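CrtC domain-containing protein (Fusarium vanettenii 77-13-4, PDB 7A0Q) probably hydrates the plant phytoalexin kievitone, acting as a kievitone hydratase of the lyase class. Local coordinates at residues Ile65-Thr68 with Gln72-Val75; Ser91-Glu96 with Glu304-Val309; Leu224-Thr229 with Gly295-Ser300. One frame throughout, in Å; residues are numbered along the deposited sequence.

Interaction 1 of 3, residues Ile65-Thr68 with Gln72-Val75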
ATOM      1  N   ILE A  65       8.519 -10.109   2.140  1.00 17.50           N
ATOM      2  CA  ILE A  65       9.807 -10.459   2.730  1.00 16.47           C
ATOM      3  C   ILE A  65      10.050 -11.960   2.599  1.00 17.88           C
ATOM      4  O   ILE A  65       9.154 -12.762   2.870  1.00 19.23           O
ATOM      5  CB  ILE A  65       9.865 -10.039   4.212  1.00 17.94           C
ATOM      6  CG1 ILE A  65      10.028  -8.516   4.341  1.00 18.16           C
ATOM      7  CG2 ILE A  65      10.983 -10.784   4.943  1.00 18.82           C
ATOM      8  CD1 ILE A  65       9.737  -7.995   5.725  1.00 21.09           C
ATOM      9  N   THR A  66      11.255 -12.329   2.168  1.00 17.53           N
ATOM     10  CA  THR A  66      11.826 -13.642   2.456  1.00 18.56           C
ATOM     11  C   THR A  66      12.992 -13.421   3.410  1.00 17.30           C
ATOM     12  O   THR A  66      13.848 -12.571   3.148  1.00 18.36           O
ATOM     13  CB  THR A  66      12.317 -14.356   1.192  1.00 19.09           C
ATOM     14  OG1 THR A  66      11.278 -14.388   0.205  1.00 20.11           O
ATOM     15  CG2 THR A  66      12.737 -15.791   1.524  1.00 22.47           C
ATOM     16  N   THR A  67      13.010 -14.160   4.525  1.00 20.17           N
ATOM     17  CA  THR A  67      14.110 -14.040   5.467  1.00 19.44           C
ATOM     18  C   THR A  67      15.282 -14.912   5.021  1.00 17.62           C
ATOM     19  O   THR A  67      15.163 -15.727   4.100  1.00 20.29           O
ATOM     20  CB  THR A  67      13.677 -14.442   6.874  1.00 22.57           C
ATOM     21  OG1 THR A  67      13.282 -15.816   6.854  1.00 23.17           O
ATOM     22  CG2 THR A  67      12.506 -13.576   7.367  1.00 19.56           C
ATOM     23  N   THR A  68      16.427 -14.732   5.690  1.00 19.17           N
ATOM     24  CA  THR A  68      17.598 -15.525   5.335  1.00 20.62           C
ATOM     25  C   THR A  68      17.433 -16.989   5.715  1.00 24.17           C
ATOM     26  O   THR A  68      18.178 -17.830   5.198  1.00 22.67           O
ATOM     27  CB  THR A  68      18.867 -14.952   5.975  1.00 21.77           C
ATOM     28  OG1 THR A  68      18.729 -14.893   7.400  1.00 22.01           O
ATOM     29  CG2 THR A  68      19.147 -13.560   5.436  1.00 24.61           C
ATOM     30  N   GLN A  72       8.618 -16.511   4.736  1.00 20.38           N
ATOM     31  CA  GLN A  72       8.036 -15.373   4.036  1.00 21.28           C
ATOM     32  C   GLN A  72       6.977 -14.679   4.884  1.00 20.99           C
ATOM     33  O   GLN A  72       6.164 -15.324   5.557  1.00 19.28           O
ATOM     34  CB  GLN A  72       7.459 -15.792   2.689  1.00 18.81           C
ATOM     35  CG  GLN A  72       8.559 -16.194   1.717  1.00 21.45           C
ATOM     36  CD  GLN A  72       8.081 -16.306   0.298  1.00 19.56           C
ATOM     37  OE1 GLN A  72       7.012 -16.853   0.029  1.00 23.27           O
ATOM     38  NE2 GLN A  72       8.877 -15.793  -0.629  1.00 21.03           N
ATOM     39  N   TYR A  73       6.995 -13.346   4.829  1.00 19.26           N
ATOM     40  CA  TYR A  73       6.091 -12.510   5.599  1.00 19.57           C
ATOM     41  C   TYR A  73       5.653 -11.347   4.729  1.00 20.82           C
ATOM     42  O   TYR A  73       6.346 -10.964   3.786  1.00 18.75           O
ATOM     43  CB  TYR A  73       6.751 -11.958   6.870  1.00 19.08           C
ATOM     44  CG  TYR A  73       7.164 -13.026   7.857  1.00 24.13           C
ATOM     45  CD1 TYR A  73       8.382 -13.676   7.726  1.00 22.84           C
ATOM     46  CD2 TYR A  73       6.333 -13.380   8.918  1.00 27.48           C
ATOM     47  CE1 TYR A  73       8.762 -14.660   8.627  1.00 28.04           C
ATOM     48  CE2 TYR A  73       6.709 -14.369   9.824  1.00 31.20           C
ATOM     49  CZ  TYR A  73       7.925 -15.001   9.667  1.00 29.40           C
ATOM     50  OH  TYR A  73       8.322 -15.980  10.557  1.00 28.63           O
ATOM     51  N   VAL A  74       4.498 -10.782   5.059  1.00 19.75           N
ATOM     52  CA  VAL A  74       4.085  -9.484   4.530  1.00 17.28           C
ATOM     53  C   VAL A  74       3.955  -8.552   5.727  1.00 18.11           C
ATOM     54  O   VAL A  74       3.244  -8.865   6.691  1.00 18.54           O
ATOM     55  CB  VAL A  74       2.779  -9.572   3.726  1.00 16.30           C
ATOM     56  CG1 VAL A  74       2.295  -8.178   3.348  1.00 18.87           C
ATOM     57  CG2 VAL A  74       2.988 -10.414   2.470  1.00 19.49           C
ATOM     58  N   VAL A  75       4.662  -7.427   5.687  1.00 15.89           N
ATOM     59  CA  VAL A  75       4.725  -6.502   6.813  1.00 16.37           C
ATOM     60  C   VAL A  75       4.220  -5.141   6.355  1.00 15.66           C
ATOM     61  O   VAL A  75       4.712  -4.594   5.360  1.00 17.28           O
ATOM     62  CB  VAL A  75       6.153  -6.385   7.375  1.00 16.87           C
ATOM     63  CG1 VAL A  75       6.178  -5.370   8.505  1.00 20.28           C
ATOM     64  CG2 VAL A  75       6.613  -7.744   7.890  1.00 21.12           C
TER
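The Y73 ring takes the CG2 methyl of T67 obliquely, with CG2 4.1 Å from both CE1 and CD1. L187, V189 and L194 add further apolar contact to the tyrosine, whose OH is hydrogen-bonded to E71. The second flat group is the amide of Q72. Its NE2 donates to T66 OG1 at 2.9 Å in a nearly straight bond (174°), with the hydroxyl oxygen lying in the amide plane. T66 OG1 sits beside its own backbone N (chi1 -52°) and runs alongside the glutamine chain, pointing the same way; it also bonds to K200 O, while Q72 OE1 accepts from F26 N. In the backbone, I65 and Y73 form an antiparallel hydrogen-bonded pair, I65 N to Y73 O at 2.9 Å and Y73 N to I65 O at 3.0 Å. I65 O also receives the CA-H of Q72, its CA 3.1 Å away. T66 and Q72 are the following non-hydrogen-bonded pair at the end of the beta hairpin of strands 58-66 and 72-81. Farther in, I65 CD1 meets V75 CG2 at 3.8 Å. The hairpin end thus has a polar face at T66 and Q72, where both ends of the buried amide are satisfied and its rotation is fixed, and a largely apolar face at I65, Y73 and V75.

Interaction 2 of 3, residues Ser91-Glu96 with Glu304-Val309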
ATOM      1  N   SER A  91       1.276  -4.275  10.795  1.00 18.70           N
ATOM      2  CA  SER A  91       0.881  -5.673  10.910  1.00 19.19           C
ATOM      3  C   SER A  91       1.968  -6.568  10.339  1.00 17.44           C
ATOM      4  O   SER A  91       2.815  -6.136   9.550  1.00 17.49           O
ATOM      5  CB  SER A  91      -0.453  -5.948  10.201  1.00 18.02           C
ATOM      6  OG  SER A  91      -0.339  -5.820   8.788  1.00 19.13           O
ATOM      7  N   THR A  92       1.939  -7.833  10.760  1.00 18.84           N
ATOM      8  CA  THR A  92       2.780  -8.868  10.177  1.00 16.09           C
ATOM      9  C   THR A  92       1.914 -10.069   9.853  1.00 17.99           C
ATOM     10  O   THR A  92       0.987 -10.392  10.602  1.00 20.42           O
ATOM     11  CB  THR A  92       3.911  -9.302  11.116  1.00 20.47           C
ATOM     12  OG1 THR A  92       3.336  -9.950  12.256  1.00 22.91           O
ATOM     13  CG2 THR A  92       4.728  -8.100  11.574  1.00 18.69           C
ATOM     14  N   LEU A  93       2.210 -10.717   8.728  1.00 18.46           N
ATOM     15  CA  LEU A  93       1.517 -11.926   8.303  1.00 19.78           C
ATOM     16  C   LEU A  93       2.565 -12.967   7.951  1.00 21.80           C
ATOM     17  O   LEU A  93       3.425 -12.717   7.102  1.00 19.48           O
ATOM     18  CB  LEU A  93       0.605 -11.659   7.098  1.00 19.56           C
ATOM     19  CG  LEU A  93      -0.123 -12.877   6.511  1.00 19.98           C
ATOM     20  CD1 LEU A  93      -1.156 -13.423   7.496  1.00 20.60           C
ATOM     21  CD2 LEU A  93      -0.760 -12.550   5.162  1.00 20.65           C
ATOM     22  N   ASN A  94       2.502 -14.119   8.616  1.00 21.36           N
ATOM     23  CA  ASN A  94       3.348 -15.260   8.288  1.00 23.23           C
ATOM     24  C   ASN A  94       2.681 -16.052   7.166  1.00 23.28           C
ATOM     25  O   ASN A  94       1.583 -16.587   7.348  1.00 24.72           O
ATOM     26  CB  ASN A  94       3.555 -16.130   9.530  1.00 25.26           C
ATOM     27  CG  ASN A  94       4.482 -17.319   9.279  1.00 26.84           C
ATOM     28  OD1 ASN A  94       4.396 -17.985   8.251  1.00 27.62           O
ATOM     29  ND2 ASN A  94       5.356 -17.600  10.238  1.00 28.93           N
ATOM     30  N   LEU A  95       3.343 -16.142   6.010  1.00 22.05           N
ATOM     31  CA  LEU A  95       2.707 -16.764   4.856  1.00 23.07           C
ATOM     32  C   LEU A  95       2.661 -18.283   4.955  1.00 25.28           C
ATOM     33  O   LEU A  95       1.890 -18.910   4.220  1.00 26.51           O
ATOM     34  CB  LEU A  95       3.417 -16.347   3.569  1.00 21.58           C
ATOM     35  CG  LEU A  95       3.336 -14.851   3.243  1.00 20.81           C
ATOM     36  CD1 LEU A  95       3.882 -14.579   1.842  1.00 23.00           C
ATOM     37  CD2 LEU A  95       1.904 -14.341   3.369  1.00 24.60           C
ATOM     38  N   GLU A  96       3.456 -18.880   5.845  1.00 27.26           N
ATOM     39  CA  GLU A  96       3.394 -20.327   6.026  1.00 27.84           C
ATOM     40  C   GLU A  96       2.241 -20.731   6.937  1.00 30.73           C
ATOM     41  O   GLU A  96       1.522 -21.692   6.647  1.00 33.03           O
ATOM     42  CB  GLU A  96       4.714 -20.844   6.599  1.00 30.15           C
ATOM     43  CG  GLU A  96       4.739 -22.359   6.805  1.00 34.93           C
ATOM     44  CD  GLU A  96       5.690 -22.788   7.913  1.00 52.82           C
ATOM     45  OE1 GLU A  96       5.525 -23.915   8.432  1.00 58.90           O
ATOM     46  OE2 GLU A  96       6.595 -22.001   8.271  1.00 52.68           O
ATOM     47  N   GLU A 304      -8.367 -15.015   6.228  1.00 24.57           N
ATOM     48  CA  GLU A 304      -9.575 -14.250   6.538  1.00 22.89           C
ATOM     49  C   GLU A 304      -9.259 -12.981   7.325  1.00 24.10           C
ATOM     50  O   GLU A 304      -9.640 -11.876   6.922  1.00 24.69           O
ATOM     51  CB  GLU A 304     -10.575 -15.116   7.314  1.00 27.69           C
ATOM     52  CG  GLU A 304     -11.211 -16.244   6.515  1.00 29.22           C
ATOM     53  CD  GLU A 304     -10.287 -17.439   6.342  1.00 39.71           C
ATOM     54  OE1 GLU A 304      -9.216 -17.468   6.983  1.00 36.15           O
ATOM     55  OE2 GLU A 304     -10.636 -18.356   5.568  1.00 46.85           O
ATOM     56  N   ASP A 305      -8.594 -13.120   8.470  1.00 24.18           N
ATOM     57  CA  ASP A 305      -8.343 -11.995   9.371  1.00 24.43           C
ATOM     58  C   ASP A 305      -7.064 -11.282   8.939  1.00 20.70           C
ATOM     59  O   ASP A 305      -5.955 -11.767   9.172  1.00 23.09           O
ATOM     60  CB  ASP A 305      -8.250 -12.480  10.814  1.00 25.70           C
ATOM     61  CG  ASP A 305      -7.952 -11.354  11.801  1.00 30.77           C
ATOM     62  OD1 ASP A 305      -8.006 -10.163  11.416  1.00 27.19           O
ATOM     63  OD2 ASP A 305      -7.665 -11.668  12.977  1.00 32.26           O
ATOM     64  N   GLN A 306      -7.224 -10.117   8.310  1.00 20.81           N
ATOM     65  CA  GLN A 306      -6.114  -9.205   8.021  1.00 22.09           C
ATOM     66  C   GLN A 306      -6.571  -7.767   8.239  1.00 20.76           C
ATOM     67  O   GLN A 306      -6.324  -6.874   7.424  1.00 20.96           O
ATOM     68  CB  GLN A 306      -5.578  -9.396   6.601  1.00 20.68           C
ATOM     69  CG  GLN A 306      -5.174 -10.827   6.264  1.00 21.10           C
ATOM     70  CD  GLN A 306      -4.472 -10.935   4.928  1.00 21.35           C
ATOM     71  OE1 GLN A 306      -3.327 -10.522   4.784  1.00 20.64           O
ATOM     72  NE2 GLN A 306      -5.168 -11.478   3.931  1.00 20.16           N
ATOM     73  N   GLU A 307      -7.245  -7.528   9.368  1.00 19.49           N
ATOM     74  CA  GLU A 307      -7.843  -6.234   9.677  1.00 18.25           C
ATOM     75  C   GLU A 307      -7.038  -5.490  10.738  1.00 21.57           C
ATOM     76  O   GLU A 307      -6.814  -6.009  11.840  1.00 21.10           O
ATOM     77  CB  GLU A 307      -9.285  -6.402  10.154  1.00 17.83           C
ATOM     78  CG  GLU A 307      -9.962  -5.072  10.422  1.00 20.77           C
ATOM     79  CD  GLU A 307     -11.323  -5.237  11.073  1.00 21.73           C
ATOM     80  OE1 GLU A 307     -11.489  -6.184  11.874  1.00 25.69           O
ATOM     81  OE2 GLU A 307     -12.211  -4.414  10.779  1.00 22.14           O
ATOM     82  N   LEU A 308      -6.620  -4.272  10.404  1.00 19.00           N
ATOM     83  CA  LEU A 308      -6.101  -3.327  11.384  1.00 19.58           C
ATOM     84  C   LEU A 308      -7.284  -2.711  12.118  1.00 22.30           C
ATOM     85  O   LEU A 308      -8.120  -2.051  11.495  1.00 19.95           O
ATOM     86  CB  LEU A 308      -5.279  -2.239  10.692  1.00 21.27           C
ATOM     87  CG  LEU A 308      -4.194  -2.707   9.716  1.00 21.15           C
ATOM     88  CD1 LEU A 308      -3.544  -1.538   9.007  1.00 23.27           C
ATOM     89  CD2 LEU A 308      -3.154  -3.473  10.473  1.00 21.43           C
ATOM     90  N   VAL A 309      -7.361  -2.917  13.431  1.00 23.34           N
ATOM     91  CA  VAL A 309      -8.554  -2.580  14.204  1.00 23.84           C
ATOM     92  C   VAL A 309      -8.318  -1.273  14.946  1.00 20.01           C
ATOM     93  O   VAL A 309      -7.509  -1.205  15.879  1.00 24.72           O
ATOM     94  CB  VAL A 309      -8.929  -3.697  15.181  1.00 20.64           C
ATOM     95  CG1 VAL A 309     -10.166  -3.283  15.968  1.00 25.39           C
ATOM     96  CG2 VAL A 309      -9.165  -4.989  14.431  1.00 21.05           C
TER
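Q306 OE1 accepts a hydrogen bond from the backbone N of F321 and meets the CD2 methyl of L93 at 3.3 Å, a close van der Waals approach. The other atom of the amide, NE2, is held too: it donates to T303 O and makes a weak bond to S301 OG, so the glutamine is tied into its own domain and offers the leucine a fixed surface. L93 reaches it because CG lies anti to the backbone N (chi1 177°), sending the branch toward 304-309, and the two side chains cross at a slant. F321 also touches L93. A second point of packing lies two residues earlier on strand 86-94, where L308 CD2 rests 3.7 Å from S91 CB and 4.0 Å from S91 OG. Y100 and Q102 touch both S91 and L308. The two segments belong to different lipocalin-type units: 91-96 ends a strand of the N-terminal one, and 304-309 ends strand 295-308 of the closed eight-stranded barrel. Beyond the strand, N94 OD1 accepts from E96 N at 2.7 Å, in the carbonyl plane, forming an Asx turn that the bond from T97 N extends. L95 O, within this turn, is hydrogen-bonded to Y302 OH, a residue of the barrel strand 295-308.

Interaction 3 of 3, residues Leu224-Thr229 with Gly295-Ser300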
ATOM      1  N   LEU A 224      -1.099  -4.507  -7.223  1.00 15.80           N
ATOM      2  CA  LEU A 224      -0.895  -5.803  -7.865  1.00 15.93           C
ATOM      3  C   LEU A 224       0.481  -5.928  -8.512  1.00 15.37           C
ATOM      4  O   LEU A 224       0.967  -4.999  -9.169  1.00 16.93           O
ATOM      5  CB  LEU A 224      -1.975  -6.077  -8.920  1.00 16.11           C
ATOM      6  CG  LEU A 224      -3.421  -5.910  -8.441  1.00 19.86           C
ATOM      7  CD1 LEU A 224      -4.390  -6.161  -9.599  1.00 20.79           C
ATOM      8  CD2 LEU A 224      -3.738  -6.808  -7.222  1.00 16.89           C
ATOM      9  N   HIS A 225       1.071  -7.115  -8.362  1.00 16.59           N
ATOM     10  CA  HIS A 225       2.331  -7.495  -8.995  1.00 16.81           C
ATOM     11  C   HIS A 225       2.107  -8.722  -9.870  1.00 16.63           C
ATOM     12  O   HIS A 225       1.398  -9.649  -9.468  1.00 18.69           O
ATOM     13  CB  HIS A 225       3.412  -7.818  -7.955  1.00 17.90           C
ATOM     14  CG  HIS A 225       3.644  -6.713  -6.976  1.00 16.16           C
ATOM     15  ND1 HIS A 225       4.696  -5.829  -7.086  1.00 17.87           N
ATOM     16  CD2 HIS A 225       2.923  -6.312  -5.903  1.00 16.91           C
ATOM     17  CE1 HIS A 225       4.631  -4.946  -6.102  1.00 14.16           C
ATOM     18  NE2 HIS A 225       3.555  -5.211  -5.378  1.00 16.64           N
ATOM     19  N   ILE A 226       2.701  -8.712 -11.062  1.00 17.77           N
ATOM     20  CA  ILE A 226       2.648  -9.856 -11.978  1.00 20.55           C
ATOM     21  C   ILE A 226       4.086 -10.280 -12.256  1.00 20.71           C
ATOM     22  O   ILE A 226       4.739  -9.723 -13.152  1.00 21.96           O
ATOM     23  CB  ILE A 226       1.887  -9.516 -13.271  1.00 21.82           C
ATOM     24  CG1 ILE A 226       0.468  -9.056 -12.929  1.00 19.26           C
ATOM     25  CG2 ILE A 226       1.847 -10.739 -14.209  1.00 22.34           C
ATOM     26  CD1 ILE A 226      -0.313  -8.495 -14.117  1.00 21.72           C
ATOM     27  N   PRO A 227       4.620 -11.241 -11.495  1.00 21.87           N
ATOM     28  CA  PRO A 227       6.070 -11.523 -11.533  1.00 27.06           C
ATOM     29  C   PRO A 227       6.658 -11.813 -12.907  1.00 25.99           C
ATOM     30  O   PRO A 227       7.852 -11.553 -13.111  1.00 33.61           O
ATOM     31  CB  PRO A 227       6.201 -12.738 -10.606  1.00 31.45           C
ATOM     32  CG  PRO A 227       5.090 -12.559  -9.610  1.00 25.88           C
ATOM     33  CD  PRO A 227       3.951 -11.898 -10.358  1.00 22.40           C
ATOM     34  N   SER A 228       5.890 -12.325 -13.857  1.00 23.93           N
ATOM     35  CA  SER A 228       6.525 -12.534 -15.158  1.00 38.39           C
ATOM     36  C   SER A 228       6.758 -11.237 -15.941  1.00 37.86           C
ATOM     37  O   SER A 228       7.309 -11.293 -17.048  1.00 34.52           O
ATOM     38  CB  SER A 228       5.689 -13.500 -15.994  1.00 32.27           C
ATOM     39  OG  SER A 228       4.372 -13.005 -16.188  1.00 40.19           O
ATOM     40  N   THR A 229       6.366 -10.080 -15.408  1.00 26.85           N
ATOM     41  CA  THR A 229       6.288  -8.849 -16.183  1.00 25.18           C
ATOM     42  C   THR A 229       6.772  -7.674 -15.349  1.00 20.30           C
ATOM     43  O   THR A 229       7.024  -7.795 -14.151  1.00 22.48           O
ATOM     44  CB  THR A 229       4.855  -8.542 -16.636  1.00 24.09           C
ATOM     45  OG1 THR A 229       4.087  -8.125 -15.495  1.00 19.01           O
ATOM     46  CG2 THR A 229       4.188  -9.766 -17.288  1.00 24.56           C
ATOM     47  N   GLY A 295      -6.908  -6.678 -19.199  1.00 24.93           N
ATOM     48  CA  GLY A 295      -7.077  -8.063 -18.791  1.00 24.44           C
ATOM     49  C   GLY A 295      -8.159  -8.190 -17.744  1.00 25.05           C
ATOM     50  O   GLY A 295      -8.793  -7.211 -17.345  1.00 24.06           O
ATOM     51  N   ASP A 296      -8.384  -9.425 -17.309  0.56 25.76           N
ATOM     52  CA  ASP A 296      -9.328  -9.668 -16.230  0.56 26.74           C
ATOM     53  C   ASP A 296      -8.670 -10.560 -15.191  0.56 27.28           C
ATOM     54  O   ASP A 296      -7.779 -11.354 -15.501  0.56 26.47           O
ATOM     55  CB  ASP A 296     -10.663 -10.276 -16.722  0.56 30.60           C
ATOM     56  CG  ASP A 296     -10.480 -11.474 -17.628  0.56 32.71           C
ATOM     57  OD1 ASP A 296      -9.476 -12.201 -17.492  0.56 35.99           O
ATOM     58  OD2 ASP A 296     -11.359 -11.701 -18.483  0.56 38.95           O
ATOM     59  N   PHE A 297      -9.100 -10.394 -13.947  1.00 23.47           N
ATOM     60  CA  PHE A 297      -8.418 -10.985 -12.807  1.00 22.87           C
ATOM     61  C   PHE A 297      -9.419 -11.505 -11.792  1.00 22.20           C
ATOM     62  O   PHE A 297     -10.468 -10.894 -11.570  1.00 24.19           O
ATOM     63  CB  PHE A 297      -7.481  -9.964 -12.142  1.00 25.19           C
ATOM     64  CG  PHE A 297      -6.544  -9.299 -13.108  1.00 25.69           C
ATOM     65  CD1 PHE A 297      -5.298  -9.843 -13.364  1.00 29.91           C
ATOM     66  CD2 PHE A 297      -6.933  -8.155 -13.796  1.00 25.97           C
ATOM     67  CE1 PHE A 297      -4.437  -9.242 -14.276  1.00 31.90           C
ATOM     68  CE2 PHE A 297      -6.084  -7.552 -14.710  1.00 29.41           C
ATOM     69  CZ  PHE A 297      -4.837  -8.088 -14.947  1.00 25.34           C
ATOM     70  N   LYS A 298      -9.071 -12.636 -11.174  1.00 22.28           N
ATOM     71  CA  LYS A 298      -9.825 -13.240 -10.084  1.00 25.08           C
ATOM     72  C   LYS A 298      -8.912 -13.226  -8.867  1.00 22.50           C
ATOM     73  O   LYS A 298      -7.876 -13.894  -8.868  1.00 23.75           O
ATOM     74  CB  LYS A 298     -10.247 -14.667 -10.445  1.00 28.18           C
ATOM     75  CG  LYS A 298     -10.902 -15.439  -9.318  1.00 38.31           C
ATOM     76  CD  LYS A 298     -12.229 -14.825  -8.890  1.00 41.97           C
ATOM     77  CE  LYS A 298     -12.278 -14.594  -7.384  1.00 37.57           C
ATOM     78  NZ  LYS A 298     -11.767 -15.767  -6.601  1.00 45.16           N
ATOM     79  N   LEU A 299      -9.280 -12.461  -7.842  1.00 22.04           N
ATOM     80  CA  LEU A 299      -8.395 -12.182  -6.717  1.00 22.89           C
ATOM     81  C   LEU A 299      -8.978 -12.744  -5.425  1.00 23.14           C
ATOM     82  O   LEU A 299     -10.194 -12.724  -5.219  1.00 20.95           O
ATOM     83  CB  LEU A 299      -8.152 -10.669  -6.585  1.00 20.66           C
ATOM     84  CG  LEU A 299      -7.870  -9.925  -7.899  1.00 21.22           C
ATOM     85  CD1 LEU A 299      -9.121  -9.242  -8.489  1.00 22.46           C
ATOM     86  CD2 LEU A 299      -6.719  -8.918  -7.718  1.00 21.34           C
ATOM     87  N   SER A 300      -8.103 -13.235  -4.547  1.00 22.81           N
ATOM     88  CA  SER A 300      -8.541 -13.897  -3.322  1.00 26.69           C
ATOM     89  C   SER A 300      -7.667 -13.482  -2.155  1.00 22.16           C
ATOM     90  O   SER A 300      -6.436 -13.523  -2.251  1.00 21.87           O
ATOM     91  CB  SER A 300      -8.503 -15.420  -3.478  1.00 26.82           C
ATOM     92  OG  SER A 300      -9.302 -15.815  -4.576  1.00 29.63           O
TER
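L224 and L299 meet because each sets its CG beside the backbone N, anti to the carbonyl carbon (chi1 -52° and -44°), which brings the two isobutyl groups together inside the barrel. L299 is then turned to a chi2 of 97°, away from the staggered positions, and its CD2 lies against both methyls of L224, 3.7 Å from CD2 and 4.1 Å from CD1. The two side chains cross at about a right angle. Nearer the barrel end, I226 and F297 repeat this crossing: the CD1 methyl of I226 comes obliquely to the phenyl ring, 4.2 Å from CE1. The strands involved, 218-225 and 295-308, are the first and sixth of the closed eight-stranded barrel and are not neighbours in it; 317-328 and 331-343 run between them. The meeting side chains therefore point into the barrel interior, where I322 touches both leucines, F324 touches I226 and L299, and V333 touches I226 and F297. I226 to T229 form a type I beta turn. I226 O closes it by accepting T229 N at 2.8 Å and T229 OG1 at 2.9 Å, the hydroxyl meeting a lone pair in the carbonyl plane; T229 OG1 in turn is bonded to Y231 N. H225, between the two inward residues, turns the other way, its ring edge-to-face with those of Y64 and H202. Across the barrel the contact is wholly apolar, two methyl-led approaches held by dispersion and the exclusion of water, with no polar bond between the two segments.

In the fold
Along the chain, interaction 1 closes first; interaction 2 then opens, and interaction 3 falls entirely between its two halves. Interactions 1 and 2, with centres 13 Å apart, touch directly: strands 72-81 and 86-94 are sheet neighbours, with probable backbone bonds from L93 N to V74 O and from L95 N to Q72 O. The centre of interaction 3 lies about 20 Å from that of interaction 1 and about 21 Å from that of interaction 2, but it shares strand 295-308 with interaction 2, one near each end. Of the three, interaction 2 joins the two lipocalin-type units, by packing, while interactions 1 and 3 lie each within one of them.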